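Local coordinates for protein possible flavin reductase (Haemophilus somnus 129PT, PDB 2R0X) that probably binds FMN and reduces riboflavin with NADPH, on a split-barrel-like fold, at residues G32-A37 with N82-P87; N65-V70 with D117-E122; L102-P107 with K135-H140. All coordinates share one frame; numbering follows the deposited sequence. Where two conformers were deposited one is given.

How the contacts relate
The three contacts all involve one curled antiparallel sheet, the split-barrel-like core of the flavin reductase family. Contact 1 packs residues 82-87 on strand 30-43, contact 2 pairs strands 67-72 and 114-126, and contact 3 lays the loop of 102-107 against strand 129-141, the neighbour of 114-126. Contacts 2 and 3 lie side by side, with centres about 8 Å apart, and meet directly around Asp117. Contact 1 is on the opposite side of the chain's centre, about 17 Å from contact 2 and 19 Å from contact 3, centre to centre. Contact 2 interleaves with both others along the chain, so the sheet is assembled from segments far apart in sequence.

Contact 1: residues G32-A37 with N82-P87; sequences GFTASA and NIFASP
Thr34 and Phe84 meet through backbone polar contacts first. Thr34 N donates to Phe84 O at 3.0 Å with an N-H...O angle of 154°, arriving from above the carbonyl plane. The same oxygen also receives a CA-H...O contact from Phe33 CA at 3.5 Å, so a single carbonyl touches two successive residues of the strand. The hydroxyl of Thr34 has a different partner: with OG1 beside the backbone N and anti to the carbonyl carbon (chi1 -58°), it is hydrogen-bonded to Ser81 O, one turn back along the helix. This places OG1 only 3.0 Å from Phe84 CB, a tight approach. In the split-barrel-like fold, helix 78-84 thus rests on strand 30-43, which is itself paired with strands 17-25 and 46-53. Van der Waals packing makes up much of the remainder. The Phe84 ring turns its edge to the strand backbone, Gly32 C lying near the ring plane and 3.7 Å from Phe84 CD2, where no side chain of Gly32 intervenes; Phe94 adds an edge-to-face partner. Ala85 CB sits 4.0 Å from Thr34 CB. The Phe33 ring leads away from the helix and meets Phe62 edge-to-face, near a bound sulfate probably taken from the crystallisation liquor.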
ATOM      1  N   GLY A  32       7.613  15.523  -9.485  1.00  7.68           N
ATOM      2  CA  GLY A  32       7.086  14.666  -8.423  1.00  8.40           C
ATOM      3  C   GLY A  32       5.587  14.670  -8.398  1.00  7.06           C
ATOM      4  O   GLY A  32       4.943  15.458  -9.078  1.00  8.73           O
ATOM      5  N   PHE A  33       5.024  13.801  -7.571  1.00  6.20           N
ATOM      6  CA  PHE A  33       3.588  13.667  -7.413  1.00  7.09           C
ATOM      7  C   PHE A  33       3.268  13.059  -6.055  1.00  5.16           C
ATOM      8  O   PHE A  33       4.011  12.269  -5.525  1.00  5.94           O
ATOM      9  CB  PHE A  33       2.947  12.843  -8.553  1.00  7.99           C
ATOM     10  CG  PHE A  33       3.350  11.388  -8.582  1.00  8.22           C
ATOM     11  CD1 PHE A  33       4.528  10.992  -9.181  1.00  9.82           C
ATOM     12  CD2 PHE A  33       2.547  10.381  -8.041  1.00  9.70           C
ATOM     13  CE1 PHE A  33       4.914   9.677  -9.236  1.00 10.48           C
ATOM     14  CE2 PHE A  33       2.969   9.020  -8.109  1.00  9.75           C
ATOM     15  CZ  PHE A  33       4.149   8.704  -8.700  1.00 10.67           C
ATOM     16  N   THR A  34       2.099  13.425  -5.540  1.00  6.03           N
ATOM     17  CA  THR A  34       1.576  12.829  -4.303  1.00  6.06           C
ATOM     18  C   THR A  34       1.027  11.438  -4.593  1.00  6.70           C
ATOM     19  O   THR A  34       0.273  11.261  -5.557  1.00  7.59           O
ATOM     20  CB  THR A  34       0.518  13.728  -3.684  1.00  7.08           C
ATOM     21  OG1 THR A  34       1.114  14.993  -3.443  1.00  7.35           O
ATOM     22  CG2 THR A  34      -0.016  13.169  -2.369  1.00  8.73           C
ATOM     23  N   ALA A  35       1.359  10.480  -3.734  1.00  7.12           N
ATOM     24  CA  ALA A  35       0.871   9.099  -3.874  1.00  7.14           C
ATOM     25  C   ALA A  35       0.485   8.518  -2.540  1.00  6.89           C
ATOM     26  O   ALA A  35       1.127   8.755  -1.526  1.00  8.87           O
ATOM     27  CB  ALA A  35       1.969   8.225  -4.475  1.00  9.01           C
ATOM     28  N   SER A  36      -0.546   7.688  -2.578  1.00  7.05           N
ATOM     29  CA  SER A  36      -0.876   6.819  -1.459  1.00  7.29           C
ATOM     30  C   SER A  36      -0.616   5.333  -1.763  1.00  7.27           C
ATOM     31  O   SER A  36      -0.465   4.515  -0.831  1.00  8.97           O
ATOM     32  CB  SER A  36      -2.337   6.989  -1.060  1.00 10.10           C
ATOM     33  OG  SER A  36      -3.183   6.913  -2.201  1.00 13.33           O
ATOM     34  N   ALA A  37      -0.584   4.964  -3.045  1.00  7.21           N
ATOM     35  CA  ALA A  37      -0.485   3.547  -3.471  1.00  6.97           C
ATOM     36  C   ALA A  37       0.993   3.154  -3.539  1.00  7.56           C
ATOM     37  O   ALA A  37       1.575   3.035  -4.616  1.00  8.47           O
ATOM     38  CB  ALA A  37      -1.218   3.341  -4.776  1.00  9.76           C
ATOM     39  N   ASN A  82      -1.172  18.375  -0.764  1.00  7.43           N
ATOM     40  CA  ASN A  82      -2.106  18.970  -1.700  1.00  7.94           C
ATOM     41  C   ASN A  82      -1.398  19.610  -2.878  1.00  6.86           C
ATOM     42  O   ASN A  82      -1.848  19.473  -4.021  1.00  7.18           O
ATOM     43  CB  ASN A  82      -2.988  20.008  -0.975  1.00  8.30           C
ATOM     44  CG  ASN A  82      -3.990  19.379  -0.028  1.00 10.33           C
ATOM     45  OD1 ASN A  82      -4.192  18.161  -0.025  1.00 11.66           O
ATOM     46  ND2 ASN A  82      -4.657  20.223   0.764  1.00 13.05           N
ATOM     47  N   ILE A  83      -0.320  20.325  -2.646  1.00  7.07           N
ATOM     48  CA  ILE A  83       0.395  20.979  -3.715  1.00  7.87           C
ATOM     49  C   ILE A  83       0.905  19.984  -4.766  1.00  7.19           C
ATOM     50  O   ILE A  83       0.802  20.232  -5.974  1.00  7.73           O
ATOM     51  CB  ILE A  83       1.560  21.798  -3.097  1.00  7.82           C
ATOM     52  CG1 ILE A  83       0.999  23.063  -2.435  1.00  8.52           C
ATOM     53  CG2 ILE A  83       2.684  22.087  -4.120  1.00  8.70           C
ATOM     54  CD1 ILE A  83       1.980  23.680  -1.445  1.00 10.47           C
ATOM     55  N   PHE A  84       1.431  18.863  -4.307  1.00  6.49           N
ATOM     56  CA  PHE A  84       1.938  17.843  -5.214  1.00  6.49           C
ATOM     57  C   PHE A  84       0.871  16.916  -5.827  1.00  7.18           C
ATOM     58  O   PHE A  84       1.170  16.067  -6.637  1.00  7.65           O
ATOM     59  CB  PHE A  84       3.065  17.052  -4.548  1.00  6.76           C
ATOM     60  CG  PHE A  84       4.418  17.698  -4.704  1.00  6.41           C
ATOM     61  CD1 PHE A  84       4.871  18.646  -3.810  1.00  7.11           C
ATOM     62  CD2 PHE A  84       5.249  17.277  -5.746  1.00  7.43           C
ATOM     63  CE1 PHE A  84       6.131  19.226  -4.013  1.00  7.63           C
ATOM     64  CE2 PHE A  84       6.484  17.849  -5.896  1.00  7.79           C
ATOM     65  CZ  PHE A  84       6.925  18.816  -4.998  1.00  8.03           C
ATOM     66  N   ALA A  85      -0.384  17.168  -5.482  1.00  7.74           N
ATOM     67  CA  ALA A  85      -1.546  16.518  -6.109  1.00  9.00           C
ATOM     68  C   ALA A  85      -2.288  17.419  -7.060  1.00  9.86           C
ATOM     69  O   ALA A  85      -3.333  17.018  -7.570  1.00 12.48           O
ATOM     70  CB  ALA A  85      -2.514  16.051  -5.000  1.00  9.49           C
ATOM     71  N   SER A  86      -1.830  18.640  -7.261  0.50  8.65           N
ATOM     72  CA  SER A  86      -2.586  19.658  -7.983  0.50  9.45           C
ATOM     73  C   SER A  86      -1.821  20.194  -9.207  0.50  9.45           C
ATOM     74  O   SER A  86      -0.610  20.204  -9.223  0.50  8.38           O
ATOM     75  CB  SER A  86      -2.879  20.816  -7.021  0.50  9.89           C
ATOM     76  OG  SER A  86      -3.596  20.421  -5.859  0.70 12.20           O
ATOM     77  N   PRO A  87      -2.526  20.647 -10.249  1.00 10.79           N
ATOM     78  CA  PRO A  87      -1.923  21.081 -11.515  1.00 12.52           C
ATOM     79  C   PRO A  87      -1.209  22.429 -11.362  1.00 12.69           C
ATOM     80  O   PRO A  87      -1.678  23.496 -11.807  1.00 16.72           O
ATOM     81  CB  PRO A  87      -3.095  21.148 -12.482  1.00 12.99           C
ATOM     82  CG  PRO A  87      -4.205  21.501 -11.619  1.00 12.40           C
ATOM     83  CD  PRO A  87      -3.983  20.756 -10.322  1.00 12.31           C
TER

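Contact 2: residues N65-V70 with D117-E122; sequences NRVLMV and DCEITE
Val67 to Met69 pair with Asp117 to Glu119 as neighbouring antiparallel strands of the main sheet, their short axes 4.7 Å apart and strongly twisted. Leu68 and Cys118 form the hydrogen-bonded pair, Leu68 N reaching Cys118 O at 3.0 Å and Cys118 N reaching Leu68 O at 2.8 Å; Val67-Glu119 and Met69-Asp117 are the flanking non-hydrogen-bonded pairs. Ile120 N extends the pattern with a nearly straight bond (170°) to Arg66 O. Arg66 has just left helix 59-65 with positive phi. Its chain, bent at chi2 and chi3 (-65° and -66°), brings the guanidinium round side-on, and NE and NH2 both hold Ile120 O, each at 2.9 Å and close to the guanidinium plane. Beyond this clasp, Thr121 and Glu122 both face Ile133 in a classic beta bulge, an interruption in the twisted sheet of this split-barrel-like fold. On the sheet face of Leu68 and Cys118, Leu68 CD2 packs on Ile120 CD1 at 3.8 Å, the two chains crossing at about a right angle. On the other face, the methyl CE of Met69, a selenomethionine here, rests 3.5 Å from Asp117 CG. The Asp117 carboxylate is in turn bound by Thr104 OG1 and Thr103 N.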
ATOM      1  N   ASN A  65      13.919   8.312 -16.459  0.50 12.44           N
ATOM      2  CA  ASN A  65      15.011   8.335 -15.464  0.50 11.71           C
ATOM      3  C   ASN A  65      15.299   7.021 -14.797  0.50 10.67           C
ATOM      4  O   ASN A  65      16.429   6.683 -14.469  0.50  9.91           O
ATOM      5  CB  ASN A  65      14.744   9.334 -14.355  0.50 12.48           C
ATOM      6  CG  ASN A  65      14.611  10.712 -14.868  0.50 13.03           C
ATOM      7  OD1 ASN A  65      14.977  10.987 -16.022  0.50 14.20           O
ATOM      8  ND2 ASN A  65      14.104  11.608 -14.039  0.50 13.18           N
ATOM      9  N   ARG A  66      14.234   6.298 -14.528  1.00  9.40           N
ATOM     10  CA  ARG A  66      14.352   5.000 -13.877  1.00  8.50           C
ATOM     11  C   ARG A  66      14.913   4.997 -12.456  1.00  7.26           C
ATOM     12  O   ARG A  66      15.413   3.977 -11.960  1.00  8.29           O
ATOM     13  CB  ARG A  66      15.045   4.008 -14.789  1.00  9.65           C
ATOM     14  CG  ARG A  66      14.224   3.748 -16.040  1.00 10.67           C
ATOM     15  CD  ARG A  66      12.880   3.058 -15.785  1.00 11.50           C
ATOM     16  NE  ARG A  66      13.058   1.705 -15.288  1.00 11.65           N
ATOM     17  CZ  ARG A  66      13.160   0.638 -16.074  1.00 11.84           C
ATOM     18  NH1 ARG A  66      13.032   0.718 -17.387  1.00 12.82           N
ATOM     19  NH2 ARG A  66      13.417  -0.524 -15.515  1.00 12.65           N
ATOM     20  N   VAL A  67      14.704   6.127 -11.777  1.00  7.39           N
ATOM     21  CA  VAL A  67      14.967   6.251 -10.350  1.00  6.82           C
ATOM     22  C   VAL A  67      13.848   7.075  -9.757  1.00  5.87           C
ATOM     23  O   VAL A  67      13.229   7.878 -10.478  1.00  6.83           O
ATOM     24  CB  VAL A  67      16.337   6.920 -10.072  1.00  7.69           C
ATOM     25  CG1 VAL A  67      17.498   5.966 -10.486  1.00  9.97           C
ATOM     26  CG2 VAL A  67      16.470   8.273 -10.744  1.00  8.60           C
ATOM     27  N   LEU A  68      13.581   6.890  -8.471  1.00  5.96           N
ATOM     28  CA  LEU A  68      12.613   7.726  -7.779  1.00  5.75           C
ATOM     29  C   LEU A  68      12.985   7.745  -6.306  1.00  5.93           C
ATOM     30  O   LEU A  68      13.654   6.871  -5.792  1.00  6.63           O
ATOM     31  CB  LEU A  68      11.178   7.256  -8.010  1.00  5.72           C
ATOM     32  CG  LEU A  68      10.731   5.880  -7.589  1.00  5.92           C
ATOM     33  CD1 LEU A  68      10.520   5.770  -6.094  1.00  6.28           C
ATOM     34  CD2 LEU A  68       9.422   5.548  -8.283  1.00  7.19           C
HETATM   35  N   MSE A  69      12.443   8.756  -5.631  1.00  5.35           N
HETATM   36  CA  MSE A  69      12.496   8.883  -4.175  1.00  5.60           C
HETATM   37  C   MSE A  69      11.080   8.828  -3.626  1.00  5.57           C
HETATM   38  O   MSE A  69      10.223   9.581  -4.110  1.00  6.23           O
HETATM   39  CB  MSE A  69      13.110  10.230  -3.827  1.00  6.35           C
HETATM   40  CG  MSE A  69      13.214  10.514  -2.335  1.00  6.09           C
HETATM   41 SE   MSE A  69      14.694   9.724  -1.400  0.75  5.40          SE
HETATM   42  CE  MSE A  69      16.053  10.708  -2.406  1.00  7.76           C
ATOM     43  N   VAL A  70      10.833   7.966  -2.645  1.00  5.29           N
ATOM     44  CA  VAL A  70       9.575   7.997  -1.903  1.00  5.29           C
ATOM     45  C   VAL A  70       9.826   8.840  -0.653  1.00  4.65           C
ATOM     46  O   VAL A  70      10.615   8.464   0.195  1.00  5.47           O
ATOM     47  CB  VAL A  70       9.075   6.599  -1.518  1.00  5.54           C
ATOM     48  CG1 VAL A  70       7.813   6.677  -0.680  1.00  6.02           C
ATOM     49  CG2 VAL A  70       8.804   5.785  -2.807  1.00  6.28           C
ATOM     50  N   ASP A 117      15.284   6.134  -1.308  1.00  6.01           N
ATOM     51  CA  ASP A 117      15.828   6.420  -2.655  1.00  5.95           C
ATOM     52  C   ASP A 117      15.961   5.101  -3.396  1.00  5.27           C
ATOM     53  O   ASP A 117      16.493   4.171  -2.841  1.00  6.36           O
ATOM     54  CB  ASP A 117      17.205   7.102  -2.515  1.00  6.08           C
ATOM     55  CG  ASP A 117      17.579   7.890  -3.754  1.00  6.28           C
ATOM     56  OD1 ASP A 117      16.748   8.001  -4.669  1.00  7.02           O
ATOM     57  OD2 ASP A 117      18.720   8.411  -3.781  1.00  8.62           O
ATOM     58  N   CYS A 118      15.415   5.065  -4.606  1.00  5.62           N
ATOM     59  CA  CYS A 118      15.181   3.815  -5.305  1.00  6.86           C
ATOM     60  C   CYS A 118      15.563   3.839  -6.767  1.00  6.17           C
ATOM     61  O   CYS A 118      15.541   4.843  -7.453  1.00  7.10           O
ATOM     62  CB  CYS A 118      13.689   3.473  -5.249  1.00  6.71           C
ATOM     63  SG  CYS A 118      12.914   3.406  -3.618  1.00  7.82           S
ATOM     64  N   GLU A 119      15.892   2.628  -7.220  1.00  6.67           N
ATOM     65  CA  GLU A 119      16.018   2.330  -8.635  1.00  6.63           C
ATOM     66  C   GLU A 119      14.760   1.634  -9.105  1.00  7.13           C
ATOM     67  O   GLU A 119      14.278   0.725  -8.435  1.00  9.21           O
ATOM     68  CB  GLU A 119      17.227   1.407  -8.882  1.00  8.01           C
ATOM     69  CG  GLU A 119      18.563   2.115  -8.618  1.00  9.63           C
ATOM     70  CD  GLU A 119      19.776   1.223  -8.589  1.00 10.23           C
ATOM     71  OE1 GLU A 119      19.656  -0.025  -8.630  1.00 14.08           O
ATOM     72  OE2 GLU A 119      20.877   1.816  -8.462  1.00 12.06           O
ATOM     73  N   ILE A 120      14.224   2.049 -10.258  1.00  7.28           N
ATOM     74  CA  ILE A 120      12.981   1.438 -10.790  1.00  8.02           C
ATOM     75  C   ILE A 120      13.467   0.264 -11.602  1.00  7.56           C
ATOM     76  O   ILE A 120      13.844   0.400 -12.765  1.00  9.86           O
ATOM     77  CB  ILE A 120      12.181   2.421 -11.639  1.00  8.50           C
ATOM     78  CG1 ILE A 120      11.810   3.682 -10.838  1.00  9.48           C
ATOM     79  CG2 ILE A 120      10.905   1.742 -12.202  1.00  9.55           C
ATOM     80  CD1 ILE A 120      11.100   4.729 -11.608  1.00 10.18           C
ATOM     81  N   THR A 121      13.423  -0.894 -10.989  0.50  7.74           N
ATOM     82  CA  THR A 121      14.016  -2.061 -11.527  0.50  8.95           C
ATOM     83  C   THR A 121      13.191  -2.603 -12.697  0.50  8.30           C
ATOM     84  O   THR A 121      13.738  -3.003 -13.724  0.50  8.26           O
ATOM     85  CB  THR A 121      14.146  -3.048 -10.401  0.50 10.13           C
ATOM     86  OG1 THR A 121      14.763  -2.363  -9.274  0.50 10.42           O
ATOM     87  CG2 THR A 121      14.956  -4.239 -10.865  0.50 11.30           C
ATOM     88  N   GLU A 122      11.870  -2.597 -12.551  1.00  8.01           N
ATOM     89  CA  GLU A 122      10.972  -3.060 -13.604  1.00  8.81           C
ATOM     90  C   GLU A 122       9.627  -2.327 -13.469  1.00  7.47           C
ATOM     91  O   GLU A 122       9.289  -1.760 -12.422  1.00  8.38           O
ATOM     92  CB  GLU A 122      10.871  -4.578 -13.604  1.00 11.60           C
ATOM     93  CG  GLU A 122      10.134  -5.131 -12.483  1.00 13.92           C
ATOM     94  CD  GLU A 122       9.908  -6.636 -12.512  1.00 16.59           C
ATOM     95  OE1 GLU A 122      10.282  -7.308 -13.492  1.00 18.88           O
ATOM     96  OE2 GLU A 122       9.314  -7.130 -11.549  1.00 20.94           O
TER

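Contact 3: residues L102-P107 with K135-H140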
ATOM      1  N   LEU A 102      20.195  11.991  -2.228  1.00  9.60           N
ATOM      2  CA  LEU A 102      20.884  10.893  -1.574  1.00  9.09           C
ATOM      3  C   LEU A 102      21.832  10.262  -2.596  1.00  9.86           C
ATOM      4  O   LEU A 102      22.945  10.725  -2.735  1.00 12.06           O
ATOM      5  CB  LEU A 102      19.908   9.905  -0.917  1.00  8.82           C
ATOM      6  CG  LEU A 102      19.210  10.381   0.353  1.00  9.04           C
ATOM      7  CD1 LEU A 102      18.141   9.328   0.801  1.00 11.17           C
ATOM      8  CD2 LEU A 102      20.196  10.637   1.473  1.00 11.52           C
ATOM      9  N   THR A 103      21.396   9.224  -3.286  0.50  8.30           N
ATOM     10  CA  THR A 103      22.204   8.502  -4.242  0.50  8.28           C
ATOM     11  C   THR A 103      21.778   8.677  -5.702  0.50  8.57           C
ATOM     12  O   THR A 103      22.635   8.832  -6.592  0.50  9.64           O
ATOM     13  CB  THR A 103      22.262   6.998  -3.856  0.50  8.95           C
ATOM     14  OG1 THR A 103      22.848   6.823  -2.551  0.50  9.63           O
ATOM     15  CG2 THR A 103      23.149   6.277  -4.857  0.50  8.68           C
ATOM     16  N   THR A 104      20.477   8.633  -5.971  1.00  7.34           N
ATOM     17  CA  THR A 104      20.008   8.629  -7.361  1.00  7.78           C
ATOM     18  C   THR A 104      19.917   9.989  -8.037  1.00  7.65           C
ATOM     19  O   THR A 104      19.772  10.060  -9.241  1.00  9.51           O
ATOM     20  CB  THR A 104      18.670   7.944  -7.514  1.00  7.54           C
ATOM     21  OG1 THR A 104      17.655   8.782  -6.979  1.00  6.97           O
ATOM     22  CG2 THR A 104      18.643   6.535  -6.924  1.00  7.80           C
ATOM     23  N   GLY A 105      19.946  11.060  -7.249  1.00  8.07           N
ATOM     24  CA  GLY A 105      19.615  12.361  -7.755  1.00  7.99           C
ATOM     25  C   GLY A 105      18.145  12.720  -7.667  1.00  7.66           C
ATOM     26  O   GLY A 105      17.792  13.905  -7.818  1.00  9.37           O
ATOM     27  N   SER A 106      17.288  11.746  -7.358  1.00  7.33           N
ATOM     28  CA  SER A 106      15.889  12.052  -7.128  1.00  6.14           C
ATOM     29  C   SER A 106      15.792  12.990  -5.911  1.00  7.08           C
ATOM     30  O   SER A 106      16.490  12.775  -4.898  1.00  7.15           O
ATOM     31  CB  SER A 106      15.096  10.777  -6.843  1.00  6.54           C
ATOM     32  OG  SER A 106      15.169   9.904  -7.942  1.00  7.70           O
ATOM     33  N   PRO A 107      14.956  14.024  -5.956  1.00  7.04           N
ATOM     34  CA  PRO A 107      14.923  14.992  -4.856  1.00  7.27           C
ATOM     35  C   PRO A 107      14.419  14.399  -3.535  1.00  6.22           C
ATOM     36  O   PRO A 107      13.346  13.795  -3.471  1.00  7.29           O
ATOM     37  CB  PRO A 107      13.964  16.054  -5.364  1.00 10.10           C
ATOM     38  CG  PRO A 107      13.935  15.911  -6.808  1.00 10.45           C
ATOM     39  CD  PRO A 107      14.225  14.503  -7.121  1.00  7.64           C
ATOM     40  N   LYS A 135      13.850  -1.068  -6.203  1.00  7.98           N
ATOM     41  CA  LYS A 135      14.885  -1.512  -5.300  1.00  7.94           C
ATOM     42  C   LYS A 135      15.370  -0.297  -4.510  1.00  6.71           C
ATOM     43  O   LYS A 135      15.764   0.708  -5.090  1.00  7.55           O
ATOM     44  CB  LYS A 135      16.048  -2.117  -6.083  1.00  9.05           C
ATOM     45  CG  LYS A 135      17.164  -2.568  -5.195  1.00 10.98           C
ATOM     46  CD  LYS A 135      18.406  -3.012  -6.023  1.00 14.39           C
ATOM     47  CE  LYS A 135      19.555  -3.302  -5.157  1.00 18.53           C
ATOM     48  NZ  LYS A 135      20.672  -3.720  -6.070  1.00 22.34           N
ATOM     49  N   ILE A 136      15.409  -0.411  -3.203  1.00  7.00           N
ATOM     50  CA  ILE A 136      15.847   0.688  -2.323  1.00  7.77           C
ATOM     51  C   ILE A 136      17.364   0.703  -2.249  1.00  6.97           C
ATOM     52  O   ILE A 136      17.988  -0.299  -1.925  1.00  9.08           O
ATOM     53  CB  ILE A 136      15.238   0.576  -0.916  1.00  8.43           C
ATOM     54  CG1 ILE A 136      13.695   0.606  -1.030  1.00 10.18           C
ATOM     55  CG2 ILE A 136      15.760   1.662  -0.011  1.00 10.74           C
ATOM     56  CD1 ILE A 136      13.039   0.040   0.183  1.00 11.09           C
ATOM     57  N   VAL A 137      17.964   1.837  -2.575  1.00  7.55           N
ATOM     58  CA  VAL A 137      19.419   1.964  -2.561  1.00  7.71           C
ATOM     59  C   VAL A 137      19.937   2.943  -1.511  1.00  8.56           C
ATOM     60  O   VAL A 137      21.141   2.939  -1.262  1.00  9.81           O
ATOM     61  CB  VAL A 137      19.993   2.284  -3.942  1.00  8.69           C
ATOM     62  CG1 VAL A 137      19.653   1.133  -4.929  1.00 10.45           C
ATOM     63  CG2 VAL A 137      19.480   3.616  -4.470  1.00 10.01           C
ATOM     64  N   ASP A 138      19.072   3.734  -0.858  1.00  7.77           N
ATOM     65  CA  ASP A 138      19.507   4.596   0.228  1.00  8.60           C
ATOM     66  C   ASP A 138      18.239   4.949   1.019  1.00  8.72           C
ATOM     67  O   ASP A 138      17.166   5.003   0.461  1.00  8.32           O
ATOM     68  CB  ASP A 138      20.241   5.848  -0.351  1.00 10.46           C
ATOM     69  CG  ASP A 138      21.218   6.480   0.576  1.00 14.76           C
ATOM     70  OD1 ASP A 138      21.187   6.201   1.795  1.00 15.65           O
ATOM     71  OD2 ASP A 138      22.023   7.311   0.051  1.00 14.76           O
ATOM     72  N   ILE A 139      18.393   5.162   2.318  1.00  9.32           N
ATOM     73  CA  ILE A 139      17.264   5.462   3.211  1.00 10.37           C
ATOM     74  C   ILE A 139      17.722   6.545   4.165  1.00 10.12           C
ATOM     75  O   ILE A 139      18.834   6.518   4.666  1.00 13.98           O
ATOM     76  CB  ILE A 139      16.803   4.240   4.015  1.00 12.37           C
ATOM     77  CG1 ILE A 139      16.177   3.180   3.120  1.00 13.73           C
ATOM     78  CG2 ILE A 139      15.834   4.624   5.160  1.00 14.41           C
ATOM     79  CD1 ILE A 139      15.678   1.909   3.834  1.00 15.28           C
ATOM     80  N   HIS A 140      16.823   7.486   4.439  1.00  9.88           N
ATOM     81  CA  HIS A 140      16.941   8.401   5.557  1.00 11.16           C
ATOM     82  C   HIS A 140      15.652   8.276   6.368  1.00 10.00           C
ATOM     83  O   HIS A 140      14.587   8.266   5.800  1.00 11.20           O
ATOM     84  CB  HIS A 140      17.108   9.814   5.020  1.00 15.00           C
ATOM     85  CG  HIS A 140      17.321  10.854   6.064  1.00 20.35           C
ATOM     86  ND1 HIS A 140      16.277  11.443   6.747  1.00 23.16           N
ATOM     87  CD2 HIS A 140      18.454  11.448   6.509  1.00 22.64           C
ATOM     88  CE1 HIS A 140      16.759  12.329   7.603  1.00 24.26           C
ATOM     89  NE2 HIS A 140      18.072  12.371   7.461  1.00 24.73           N
TER
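Leu102 lays its side chain obliquely across the carboxylate of Asp138, with Leu102 CB 3.5 Å from Asp138 OD2, while the branch CD1 reaches along the strand to lie 4.4 Å from His140 CB. The same carboxylate oxygen is met by the next residue: Thr103 OG1, in one of its two modelled conformers, donates to Asp138 OD2 at 2.8 Å. It comes in on the anti side, 28° out of the carboxylate plane. Asp138 OD1 accepts a weak bond from Ile139 N, and in this conformer of Thr103 the carboxylate bridges the loop and its own strand. Further along the loop the contact becomes apolar. Thr104 has OG1 between its backbone N and carbonyl carbon (chi1 73°), which leaves CG2 to touch Val137 CG2 at 3.9 Å. OG1 meanwhile works within the loop, accepting from Ser106 N at 3.0 Å in an ST turn and from Ser106 OG at 2.9 Å, besides its bond to Asp117. Val137 and Asp138 together face Asp117 as a classic beta bulge, and both start their side chains toward the loop at CB. Lying between strands 99-100 and 108-109, the loop also packs on strands 67-72 and 114-126, while Ile136 and Ile139 of strand 129-141 pack on Phe8 and Ala11 of the second subunit.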